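Local coordinates for protein 11S globulin (Wrightia tinctoria, PDB 5WXU) that probably serves as a seed storage protein, a hexameric nutrient reservoir of the cupin superfamily that also binds the plant hormone auxin, at residues Leu329-Asn334 against Tyr406-Asn411; Asn351-Ser356 against Ile388-Val393. All coordinates share one frame; numbering follows the deposited sequence. Where two conformers were deposited one is given.

Contact 1 of 2, residues Leu329-Asn334 against Tyr406-Asn411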
ATOM      1  N   LEU B 329      -0.379   2.441 -14.677  1.00 16.54           N
ATOM      2  CA  LEU B 329      -1.066   2.350 -15.976  1.00 17.44           C
ATOM      3  C   LEU B 329      -1.863   1.075 -16.194  1.00 16.96           C
ATOM      4  O   LEU B 329      -2.719   1.031 -17.089  1.00 18.35           O
ATOM      5  CB  LEU B 329      -0.075   2.613 -17.105  1.00 18.52           C
ATOM      6  CG  LEU B 329       0.626   3.970 -17.134  1.00 20.10           C
ATOM      7  CD1 LEU B 329       1.408   4.005 -18.440  1.00 22.13           C
ATOM      8  CD2 LEU B 329      -0.398   5.103 -17.030  1.00 22.79           C
ATOM      9  N   GLN B 330      -1.553   0.029 -15.437  1.00 17.54           N
ATOM     10  CA  GLN B 330      -2.208  -1.292 -15.533  1.00 18.07           C
ATOM     11  C   GLN B 330      -2.059  -1.839 -16.966  1.00 18.36           C
ATOM     12  O   GLN B 330      -2.998  -2.340 -17.543  1.00 17.66           O
ATOM     13  CB  GLN B 330      -3.686  -1.192 -15.153  1.00 19.12           C
ATOM     14  CG  GLN B 330      -3.810  -0.464 -13.806  1.00 21.62           C
ATOM     15  CD  GLN B 330      -5.110  -0.760 -13.120  1.00 23.74           C
ATOM     16  OE1 GLN B 330      -6.121  -0.904 -13.765  1.00 24.47           O
ATOM     17  NE2 GLN B 330      -5.085  -0.823 -11.785  1.00 26.71           N
ATOM     18  N   LEU B 331      -0.837  -1.773 -17.469  1.00 15.88           N
ATOM     19  CA  LEU B 331      -0.473  -2.348 -18.776  1.00 16.53           C
ATOM     20  C   LEU B 331       0.845  -3.108 -18.656  1.00 15.57           C
ATOM     21  O   LEU B 331       1.663  -2.848 -17.718  1.00 16.63           O
ATOM     22  CB  LEU B 331      -0.342  -1.209 -19.788  1.00 16.98           C
ATOM     23  CG  LEU B 331      -1.627  -0.459 -20.148  1.00 17.31           C
ATOM     24  CD1 LEU B 331      -1.238   0.824 -20.869  1.00 17.89           C
ATOM     25  CD2 LEU B 331      -2.504  -1.291 -21.078  1.00 19.14           C
ATOM     26  N   SER B 332       1.042  -4.037 -19.613  1.00 14.56           N
ATOM     27  CA  SER B 332       2.240  -4.854 -19.697  1.00 16.04           C
ATOM     28  C   SER B 332       2.550  -5.007 -21.187  1.00 16.27           C
ATOM     29  O   SER B 332       1.656  -4.832 -22.013  1.00 17.28           O
ATOM     30  CB  SER B 332       1.968  -6.294 -19.184  1.00 16.40           C
ATOM     31  OG  SER B 332       1.506  -6.423 -17.869  1.00 27.27           O
ATOM     32  N   ALA B 333       3.754  -5.478 -21.477  1.00 15.08           N
ATOM     33  CA  ALA B 333       4.072  -5.869 -22.869  1.00 16.12           C
ATOM     34  C   ALA B 333       5.089  -6.926 -22.916  1.00 17.29           C
ATOM     35  O   ALA B 333       5.604  -7.314 -21.917  1.00 17.64           O
ATOM     36  CB  ALA B 333       4.586  -4.627 -23.610  1.00 17.27           C
ATOM     37  N   ASN B 334       5.261  -7.518 -24.092  1.00 16.97           N
ATOM     38  CA  ASN B 334       6.335  -8.498 -24.352  1.00 17.17           C
ATOM     39  C   ASN B 334       6.771  -8.438 -25.807  1.00 17.63           C
ATOM     40  O   ASN B 334       6.059  -7.910 -26.618  1.00 19.12           O
ATOM     41  CB  ASN B 334       5.965  -9.889 -23.871  1.00 19.54           C
ATOM     42  CG  ASN B 334       4.966 -10.579 -24.767  1.00 23.80           C
ATOM     43  OD1 ASN B 334       5.129 -10.547 -25.974  1.00 35.91           O
ATOM     44  ND2 ASN B 334       3.981 -11.228 -24.203  1.00 30.42           N
ATOM     45  N   TYR B 406       5.380  -8.081 -31.035  1.00 17.18           N
ATOM     46  CA  TYR B 406       5.245  -7.274 -29.807  1.00 18.97           C
ATOM     47  C   TYR B 406       3.773  -7.324 -29.371  1.00 19.39           C
ATOM     48  O   TYR B 406       2.864  -7.148 -30.194  1.00 20.79           O
ATOM     49  CB  TYR B 406       5.647  -5.850 -29.986  1.00 18.68           C
ATOM     50  CG  TYR B 406       7.116  -5.605 -30.229  1.00 19.39           C
ATOM     51  CD1 TYR B 406       7.723  -5.837 -31.510  1.00 20.41           C
ATOM     52  CD2 TYR B 406       7.942  -5.118 -29.217  1.00 17.09           C
ATOM     53  CE1 TYR B 406       9.050  -5.607 -31.699  1.00 22.67           C
ATOM     54  CE2 TYR B 406       9.284  -4.870 -29.443  1.00 20.28           C
ATOM     55  CZ  TYR B 406       9.826  -5.100 -30.682  1.00 21.66           C
ATOM     56  OH  TYR B 406      11.140  -4.858 -30.935  1.00 23.47           O
ATOM     57  N   THR B 407       3.552  -7.549 -28.081  1.00 18.00           N
ATOM     58  CA  THR B 407       2.216  -7.705 -27.515  1.00 17.38           C
ATOM     59  C   THR B 407       2.033  -6.771 -26.376  1.00 15.93           C
ATOM     60  O   THR B 407       2.956  -6.562 -25.605  1.00 17.69           O
ATOM     61  CB  THR B 407       1.990  -9.132 -27.076  1.00 18.92           C
ATOM     62  OG1 THR B 407       2.161  -9.985 -28.232  1.00 23.21           O
ATOM     63  CG2 THR B 407       0.682  -9.349 -26.580  1.00 20.13           C
ATOM     64  N   VAL B 408       0.887  -6.126 -26.375  1.00 15.46           N
ATOM     65  CA  VAL B 408       0.445  -5.232 -25.259  1.00 15.67           C
ATOM     66  C   VAL B 408      -0.624  -5.989 -24.563  1.00 16.52           C
ATOM     67  O   VAL B 408      -1.548  -6.535 -25.194  1.00 17.01           O
ATOM     68  CB  VAL B 408      -0.104  -3.921 -25.818  1.00 16.45           C
ATOM     69  CG1 VAL B 408      -0.771  -3.096 -24.680  1.00 16.63           C
ATOM     70  CG2 VAL B 408       1.048  -3.185 -26.439  1.00 17.15           C
ATOM     71  N   LYS B 409      -0.603  -5.985 -23.203  1.00 16.39           N
ATOM     72  CA  LYS B 409      -1.641  -6.719 -22.461  1.00 15.23           C
ATOM     73  C   LYS B 409      -2.285  -5.784 -21.477  1.00 15.17           C
ATOM     74  O   LYS B 409      -1.611  -4.887 -20.933  1.00 15.27           O
ATOM     75  CB  LYS B 409      -1.096  -7.948 -21.746  1.00 17.16           C
ATOM     76  CG  LYS B 409      -0.602  -9.030 -22.691  1.00 21.35           C
ATOM     77  CD  LYS B 409      -0.189 -10.284 -21.974  1.00 24.38           C
ATOM     78  CE  LYS B 409       0.459 -11.207 -23.004  1.00 28.12           C
ATOM     79  NZ  LYS B 409       0.477 -12.604 -22.474  1.00 32.17           N
ATOM     80  N   THR B 410      -3.593  -5.958 -21.276  1.00 16.21           N
ATOM     81  CA  THR B 410      -4.413  -4.978 -20.514  1.00 16.89           C
ATOM     82  C   THR B 410      -4.432  -5.268 -18.990  1.00 17.26           C
ATOM     83  O   THR B 410      -5.482  -5.163 -18.316  1.00 19.73           O
ATOM     84  CB  THR B 410      -5.844  -4.899 -21.020  1.00 16.21           C
ATOM     85  OG1 THR B 410      -6.466  -6.196 -20.972  1.00 17.72           O
ATOM     86  CG2 THR B 410      -5.948  -4.434 -22.404  1.00 18.23           C
ATOM     87  N   ASN B 411      -3.261  -5.532 -18.478  1.00 18.74           N
ATOM     88  CA  ASN B 411      -3.139  -5.545 -17.039  1.00 23.03           C
ATOM     89  C   ASN B 411      -1.655  -5.381 -16.697  1.00 21.41           C
ATOM     90  O   ASN B 411      -0.741  -5.733 -17.411  1.00 22.39           O
ATOM     91  CB  ASN B 411      -3.776  -6.825 -16.435  1.00 25.16           C
ATOM     92  CG  ASN B 411      -4.567  -6.542 -15.132  1.00 29.86           C
ATOM     93  OD1 ASN B 411      -4.489  -5.419 -14.546  1.00 32.25           O
ATOM     94  ND2 ASN B 411      -5.354  -7.539 -14.691  1.00 32.28           N
TER
HETATM   95  O   HOH W   1      -6.421  -3.555 -15.054  1.00 34.17           O

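Contact 2 of 2, residues Asn351-Ser356 against Ile388-Val393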
ATOM      1  N   ASN B 351      -5.628 -12.833 -16.984  1.00 21.00           N
ATOM      2  CA  ASN B 351      -6.038 -11.571 -16.387  1.00 22.34           C
ATOM      3  C   ASN B 351      -5.971 -10.380 -17.315  1.00 23.00           C
ATOM      4  O   ASN B 351      -5.729  -9.269 -16.850  1.00 22.37           O
ATOM      5  CB  ASN B 351      -5.175 -11.317 -15.121  1.00 20.11           C
ATOM      6  CG  ASN B 351      -3.687 -11.221 -15.395  1.00 21.62           C
ATOM      7  OD1 ASN B 351      -3.247 -11.387 -16.528  1.00 22.18           O
ATOM      8  ND2 ASN B 351      -2.894 -10.896 -14.365  1.00 23.86           N
ATOM      9  N   ALA B 352      -6.105 -10.605 -18.626  1.00 19.17           N
ATOM     10  CA  ALA B 352      -5.810  -9.574 -19.591  1.00 18.23           C
ATOM     11  C   ALA B 352      -6.253  -9.979 -20.963  1.00 17.41           C
ATOM     12  O   ALA B 352      -6.283 -11.156 -21.255  1.00 17.22           O
ATOM     13  CB  ALA B 352      -4.333  -9.197 -19.607  1.00 19.20           C
ATOM     14  N   HIS B 353      -6.532  -8.985 -21.788  1.00 18.11           N
ATOM     15  CA  HIS B 353      -6.539  -9.150 -23.259  1.00 17.95           C
ATOM     16  C   HIS B 353      -5.152  -8.945 -23.830  1.00 17.15           C
ATOM     17  O   HIS B 353      -4.299  -8.205 -23.266  1.00 18.12           O
ATOM     18  CB  HIS B 353      -7.458  -8.201 -23.922  1.00 17.96           C
ATOM     19  CG  HIS B 353      -8.799  -8.176 -23.355  1.00 18.77           C
ATOM     20  ND1 HIS B 353      -9.557  -9.310 -23.192  1.00 18.80           N
ATOM     21  CD2 HIS B 353      -9.535  -7.136 -22.902  1.00 17.56           C
ATOM     22  CE1 HIS B 353     -10.720  -8.960 -22.684  1.00 20.10           C
ATOM     23  NE2 HIS B 353     -10.722  -7.648 -22.475  1.00 18.93           N
ATOM     24  N   SER B 354      -4.863  -9.631 -24.958  1.00 17.43           N
ATOM     25  CA  SER B 354      -3.576  -9.425 -25.628  0.69 18.96           C
ATOM     26  C   SER B 354      -3.812  -8.814 -26.996  1.00 20.41           C
ATOM     27  O   SER B 354      -4.716  -9.217 -27.733  1.00 21.75           O
ATOM     28  CB  SER B 354      -2.695 -10.700 -25.722  0.69 20.14           C
ATOM     29  OG  SER B 354      -3.344 -11.704 -26.470  0.69 23.54           O
ATOM     30  N   ILE B 355      -3.017  -7.801 -27.286  1.00 18.16           N
ATOM     31  CA  ILE B 355      -3.037  -7.123 -28.582  1.00 20.05           C
ATOM     32  C   ILE B 355      -1.618  -7.270 -29.168  1.00 18.96           C
ATOM     33  O   ILE B 355      -0.634  -6.657 -28.681  1.00 17.26           O
ATOM     34  CB  ILE B 355      -3.380  -5.638 -28.412  1.00 20.35           C
ATOM     35  CG1 ILE B 355      -4.694  -5.457 -27.685  1.00 22.04           C
ATOM     36  CG2 ILE B 355      -3.370  -4.916 -29.742  1.00 21.85           C
ATOM     37  CD1 ILE B 355      -4.602  -5.331 -26.177  1.00 24.78           C
ATOM     38  N   SER B 356      -1.503  -8.071 -30.241  1.00 19.00           N
ATOM     39  CA  SER B 356      -0.187  -8.404 -30.863  1.00 18.32           C
ATOM     40  C   SER B 356       0.015  -7.744 -32.209  1.00 20.97           C
ATOM     41  O   SER B 356      -0.926  -7.600 -32.950  1.00 22.15           O
ATOM     42  CB  SER B 356      -0.035  -9.871 -31.061  1.00 18.35           C
ATOM     43  OG  SER B 356      -0.044 -10.594 -29.822  1.00 18.85           O
ATOM     44  N   ILE B 388      -6.367 -11.303 -28.884  1.00 18.07           N
ATOM     45  CA  ILE B 388      -6.785 -12.499 -28.212  1.00 19.15           C
ATOM     46  C   ILE B 388      -7.430 -12.088 -26.872  1.00 19.61           C
ATOM     47  O   ILE B 388      -6.686 -11.683 -25.959  1.00 21.18           O
ATOM     48  CB  ILE B 388      -5.680 -13.495 -27.979  1.00 20.52           C
ATOM     49  CG1 ILE B 388      -5.078 -13.915 -29.315  1.00 22.84           C
ATOM     50  CG2 ILE B 388      -6.256 -14.742 -27.365  1.00 20.46           C
ATOM     51  CD1 ILE B 388      -3.723 -14.439 -29.226  1.00 24.05           C
ATOM     52  N   PRO B 389      -8.742 -12.151 -26.778  1.00 20.41           N
ATOM     53  CA  PRO B 389      -9.380 -11.809 -25.452  1.00 19.08           C
ATOM     54  C   PRO B 389      -8.976 -12.744 -24.334  1.00 19.49           C
ATOM     55  O   PRO B 389      -8.615 -13.909 -24.553  1.00 18.20           O
ATOM     56  CB  PRO B 389     -10.896 -11.952 -25.714  1.00 20.92           C
ATOM     57  CG  PRO B 389     -11.021 -11.833 -27.252  1.00 21.67           C
ATOM     58  CD  PRO B 389      -9.780 -12.534 -27.758  1.00 21.87           C
ATOM     59  N   GLN B 390      -8.999 -12.199 -23.114  1.00 17.28           N
ATOM     60  CA  GLN B 390      -8.915 -12.941 -21.865  1.00 16.05           C
ATOM     61  C   GLN B 390      -9.584 -14.308 -21.915  1.00 17.55           C
ATOM     62  O   GLN B 390     -10.706 -14.417 -22.429  1.00 18.62           O
ATOM     63  CB  GLN B 390      -9.567 -12.103 -20.795  1.00 16.51           C
ATOM     64  CG  GLN B 390      -9.654 -12.771 -19.434  1.00 16.29           C
ATOM     65  CD  GLN B 390     -10.398 -11.925 -18.372  1.00 18.93           C
ATOM     66  OE1 GLN B 390     -11.024 -10.898 -18.638  1.00 19.30           O
ATOM     67  NE2 GLN B 390     -10.304 -12.383 -17.113  1.00 20.32           N
ATOM     68  N   ASN B 391      -8.795 -15.313 -21.574  1.00 16.23           N
ATOM     69  CA  ASN B 391      -9.201 -16.671 -21.378  1.00 17.62           C
ATOM     70  C   ASN B 391      -9.393 -17.427 -22.700  1.00 16.84           C
ATOM     71  O   ASN B 391      -9.636 -18.631 -22.630  1.00 16.43           O
ATOM     72  CB  ASN B 391     -10.483 -16.836 -20.528  1.00 18.71           C
ATOM     73  CG  ASN B 391     -10.274 -16.580 -19.051  1.00 20.60           C
ATOM     74  OD1 ASN B 391      -9.119 -16.417 -18.538  1.00 22.20           O
ATOM     75  ND2 ASN B 391     -11.373 -16.563 -18.321  1.00 20.60           N
ATOM     76  N   TYR B 392      -9.304 -16.766 -23.871  1.00 15.36           N
ATOM     77  CA  TYR B 392      -9.359 -17.554 -25.117  1.00 18.90           C
ATOM     78  C   TYR B 392      -8.041 -18.341 -25.223  1.00 18.34           C
ATOM     79  O   TYR B 392      -6.957 -17.822 -24.979  1.00 16.76           O
ATOM     80  CB  TYR B 392      -9.495 -16.637 -26.349  1.00 16.93           C
ATOM     81  CG  TYR B 392     -10.905 -16.150 -26.606  1.00 19.43           C
ATOM     82  CD1 TYR B 392     -11.583 -15.318 -25.707  1.00 19.72           C
ATOM     83  CD2 TYR B 392     -11.521 -16.392 -27.838  1.00 21.17           C
ATOM     84  CE1 TYR B 392     -12.874 -14.887 -25.976  1.00 22.23           C
ATOM     85  CE2 TYR B 392     -12.777 -15.928 -28.114  1.00 20.00           C
ATOM     86  CZ  TYR B 392     -13.437 -15.143 -27.216  1.00 20.93           C
ATOM     87  OH  TYR B 392     -14.669 -14.682 -27.516  1.00 24.33           O
ATOM     88  N   VAL B 393      -8.129 -19.608 -25.655  1.00 17.94           N
ATOM     89  CA  VAL B 393      -6.952 -20.438 -25.784  1.00 17.69           C
ATOM     90  C   VAL B 393      -6.290 -20.170 -27.124  1.00 18.56           C
ATOM     91  O   VAL B 393      -6.981 -19.976 -28.135  1.00 19.69           O
ATOM     92  CB  VAL B 393      -7.294 -21.909 -25.605  1.00 19.59           C
ATOM     93  CG1 VAL B 393      -6.091 -22.801 -25.827  1.00 19.23           C
ATOM     94  CG2 VAL B 393      -7.760 -22.106 -24.182  1.00 20.89           C
TER

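Contact 1 of 2, residues Leu329-Asn334 against Tyr406-Asn411
Ser332 and Lys409 face each other as a hydrogen-bonded antiparallel pair where two neighbouring strands of the C-terminal cupin domain's beta-sheet meet. Lys409 N donates to Ser332 O at 2.8 Å, and Ser332 N returns a bond to Lys409 O. One rung on, Asn334 and Thr407 repeat the pattern, with Asn334 N 2.9 Å from Thr407 O and Thr407 N bonded to Asn334 O. Between them Ala333 and Val408 form a non-hydrogen-bonded pair, their side chains on the other face of the sheet with Leu331; there Leu331 CD2 lies 4.4 Å from Val408 CG1. Leu103, from the strand 102-108 of the N-terminal cupin half, packs on Leu331, Ala333 and Val408, so this face joins the two halves of the subunit. On the face of Ser332, Asn334, Thr407 and Lys409, the Asn334 amide runs alongside Thr407, OD1 3.6 Å from Thr407 CB. With CG between its backbone N and carbonyl carbon (chi1 75°), Asn334 also brings ND2 to 3.7 Å from Lys409 CE. The extended lysine chain continues past this amide to Asn349, whose OD1 accepts from NZ. Beyond the ladder, Thr410 centres an inverse gamma turn. Asn411 ND2 is hydrogen-bonded to Asn351 O. Past the turn, a water bridges the side chains of Gln330 and Asn411, donating to Gln330 OE1 at 3.0 Å and to Asn411 OD1 at 2.7 Å.

Contact 2 of 2, residues Asn351-Ser356 against Ile388-Val393
Ser354 and Ile388 form one hydrogen-bonded antiparallel pair, Ser354 N reaching Ile388 O at 2.9 Å in a nearly straight bond (173°) and Ile388 N returning to Ser354 O, before the chain after Ile388 folds into a type II turn from Pro389 to Tyr392. The Ser354 and Ile388 side chains share one face of the sheet. At the turn His353 presents its ring edge: Gln390 N donates to ND1 at 2.9 Å, close to the ring plane, so ND1 acts as acceptor and carries no proton. The Gln390 side chain runs obliquely past this ring, its amide plane turned 68° from it, and Gln390 CB lies 3.4 Å from Ala352 O. This is the margin of the C-terminal cupin sheet, where strand 385-388 is outermost within the chain and leads through the turn to strand 393-399. The other ring nitrogen of His353, NE2, is hydrogen-bonded to Gln192 O of the second subunit, which makes the imidazole a bridge between the turn and the subunit interface. A leucine in place of His353 would probably leave Gln390 N and that Gln192 carbonyl without their mates. Gln390 in turn reaches across the interface, OE1 accepting from Gln192 N and NE2 donating to Glu190 O, both residues of the second subunit. Within the turn, the CG of Pro389 rests 3.7 Å above one face of the Tyr392 ring.

Overall arrangement
From the N terminus, the chain passes through the N-terminal cupin half before reaching 329-334, the first segment of contact 1. It then runs through strand 343-349 to 351-356, and the 31 residues up to 388-393 form the loop that contact 2 closes. Strands 393-399 and 402-409 follow, and 406-411 closes the wider loop of contact 1, within which contact 2 lies entirely; the two do not cross. Strands 402-409 and 354-359 are neighbours in one sheet, so the contacts meet directly: Thr407 OG1 probably bonds to Ser356 OG, and Asn411 ND2 to Asn351 O. Both contacts also touch the second subunit.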